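Local coordinates for extracellular solute-binding protein (Bordetella parapertussis, PDB 3PU5) that probably binds a small solute, perhaps a polyamine, outside the cytoplasmic membrane and hands it to an ABC-type importer, at residues A[148-153]-A[310-315]. Residues are numbered along the deposited sequence; the frame is centred on the assembly and turned at random.
Sequences NNLSSN and KNMSAL
Leu150 and Leu315 bring their backbones to a CA–CA separation of 8.8 Å where the loop 148-153, leaving strand 145-148, faces a turn of helix 305-322. In this two-lobed periplasmic-binding-protein fold, by family probably of type 2, the pair illustrates how a helix near the C-terminus packs against a loop of one lobe through apolar side chains. Leu150 carries most of the contact: with CG anti to the backbone N (chi1 -174°), its two methyls reach across to the helix. CD2 presses on the branch point of Leu315, 3.6 Å from CG, the tightest approach here, while CD1 lies near both Leu315 CD2 and the methyl CE of Met312, a selenomethionine. The chain of Met312 does not start out toward the loop, but a bend at chi2 (54°) brings its methyl there, the side chains of Met312 and Leu150 running past each other in opposite directions. Ala157 of helix 156-167 touches both leucines, Leu316 and Trp319, further along helix 305-322, also touch Leu150, and Ile174 and Ile178 of helix 174-184 pack on Leu315, so that both leucines are buried among the loop and the three helices. Met312 CE lies 4.1 Å from Leu150 CD1 and 3.9 Å from the carbonyl oxygen Leu150 O.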
loop_
_atom_site.group_PDB
_atom_site.type_symbol
_atom_site.label_atom_id
_atom_site.label_comp_id
_atom_site.label_asym_id
_atom_site.label_seq_id
_atom_site.Cartn_x
_atom_site.Cartn_y
_atom_site.Cartn_z
ATOM N N ASN A 148 -9.878 -2.649 -11.303
ATOM C CA ASN A 148 -9.788 -3.530 -10.132
ATOM C C ASN A 148 -11.124 -4.206 -9.800
ATOM O O ASN A 148 -12.142 -3.524 -9.639
ATOM C CB ASN A 148 -9.364 -2.737 -8.879
ATOM C CG ASN A 148 -8.205 -1.781 -9.125
ATOM O OD1 ASN A 148 -7.229 -1.771 -8.363
ATOM N ND2 ASN A 148 -8.323 -0.944 -10.152
ATOM N N ASN A 149 -11.131 -5.528 -9.670
ATOM C CA ASN A 149 -12.328 -6.198 -9.169
ATOM C C ASN A 149 -12.516 -5.916 -7.687
ATOM O O ASN A 149 -11.616 -6.196 -6.895
ATOM C CB ASN A 149 -12.264 -7.707 -9.391
ATOM C CG ASN A 149 -13.564 -8.397 -9.004
ATOM O OD1 ASN A 149 -13.565 -9.407 -8.311
ATOM N ND2 ASN A 149 -14.675 -7.832 -9.438
ATOM N N LEU A 150 -13.672 -5.369 -7.309
ATOM C CA LEU A 150 -13.913 -5.012 -5.903
ATOM C C LEU A 150 -13.691 -6.184 -4.932
ATOM O O LEU A 150 -13.043 -6.031 -3.896
ATOM C CB LEU A 150 -15.306 -4.396 -5.702
ATOM C CG LEU A 150 -15.526 -3.869 -4.279
ATOM C CD1 LEU A 150 -14.380 -2.953 -3.887
ATOM C CD2 LEU A 150 -16.864 -3.158 -4.106
ATOM N N SER A 151 -14.201 -7.358 -5.284
ATOM C CA SER A 151 -14.137 -8.524 -4.401
ATOM C C SER A 151 -12.775 -9.207 -4.299
ATOM O O SER A 151 -12.655 -10.227 -3.624
ATOM C CB SER A 151 -15.153 -9.577 -4.856
ATOM O OG SER A 151 -16.446 -9.009 -4.930
ATOM N N SER A 152 -11.751 -8.676 -4.957
ATOM C CA SER A 152 -10.508 -9.428 -5.069
ATOM C C SER A 152 -9.355 -8.946 -4.184
ATOM O O SER A 152 -8.234 -9.441 -4.293
ATOM C CB SER A 152 -10.069 -9.506 -6.533
ATOM O OG SER A 152 -10.999 -10.263 -7.289
ATOM N N ASN A 153 -9.632 -7.996 -3.304
ATOM C CA ASN A 153 -8.595 -7.434 -2.445
ATOM C C ASN A 153 -7.380 -6.949 -3.247
ATOM O O ASN A 153 -6.224 -7.256 -2.911
ATOM C CB ASN A 153 -8.157 -8.435 -1.358
ATOM C CG ASN A 153 -7.205 -7.809 -0.342
ATOM O OD1 ASN A 153 -7.556 -6.847 0.351
ATOM N ND2 ASN A 153 -5.985 -8.347 -0.263
ATOM N N LYS A 310 -15.826 0.153 7.229
ATOM C CA LYS A 310 -17.213 0.452 7.552
ATOM C C LYS A 310 -18.109 0.431 6.319
ATOM O O LYS A 310 -19.262 0.015 6.394
ATOM C CB LYS A 310 -17.321 1.808 8.257
ATOM C CG LYS A 310 -18.756 2.220 8.570
ATOM C CD LYS A 310 -18.828 3.539 9.346
ATOM C CE LYS A 310 -18.744 4.752 8.425
ATOM N NZ LYS A 310 -18.924 6.030 9.175
ATOM N N ASN A 311 -17.578 0.877 5.186
ATOM C CA ASN A 311 -18.389 1.043 3.987
ATOM C C ASN A 311 -18.370 -0.163 3.053
ATOM O O ASN A 311 -19.113 -0.199 2.080
ATOM C CB ASN A 311 -17.959 2.304 3.226
ATOM C CG ASN A 311 -18.402 3.580 3.913
ATOM O OD1 ASN A 311 -18.038 4.683 3.500
ATOM N ND2 ASN A 311 -19.189 3.437 4.969
HETATM N N MSE A 312 -17.530 -1.150 3.349
HETATM C CA MSE A 312 -17.299 -2.252 2.423
HETATM C C MSE A 312 -18.584 -3.005 2.060
HETATM O O MSE A 312 -18.848 -3.243 0.887
HETATM C CB MSE A 312 -16.237 -3.214 2.966
HETATM C CG MSE A 312 -15.712 -4.228 1.935
HETATM SE SE MSE A 312 -15.023 -3.409 0.265
HETATM C CE MSE A 312 -13.721 -4.786 -0.258
ATOM N N SER A 313 -19.380 -3.372 3.062
ATOM C CA SER A 313 -20.633 -4.094 2.815
ATOM C C SER A 313 -21.568 -3.349 1.864
ATOM O O SER A 313 -21.997 -3.897 0.857
ATOM C CB SER A 313 -21.351 -4.404 4.134
ATOM O OG SER A 313 -20.493 -5.142 4.985
ATOM N N ALA A 314 -21.877 -2.100 2.182
ATOM C CA ALA A 314 -22.725 -1.288 1.318
ATOM C C ALA A 314 -22.121 -1.117 -0.074
ATOM O O ALA A 314 -22.828 -1.194 -1.076
ATOM C CB ALA A 314 -22.993 0.063 1.947
ATOM N N LEU A 315 -20.818 -0.865 -0.136
ATOM C CA LEU A 315 -20.130 -0.706 -1.420
ATOM C C LEU A 315 -20.292 -1.955 -2.286
ATOM O O LEU A 315 -20.608 -1.865 -3.473
ATOM C CB LEU A 315 -18.642 -0.397 -1.196
ATOM C CG LEU A 315 -17.782 -0.056 -2.420
ATOM C CD1 LEU A 315 -18.372 1.111 -3.222
ATOM C CD2 LEU A 315 -16.341 0.241 -1.995
#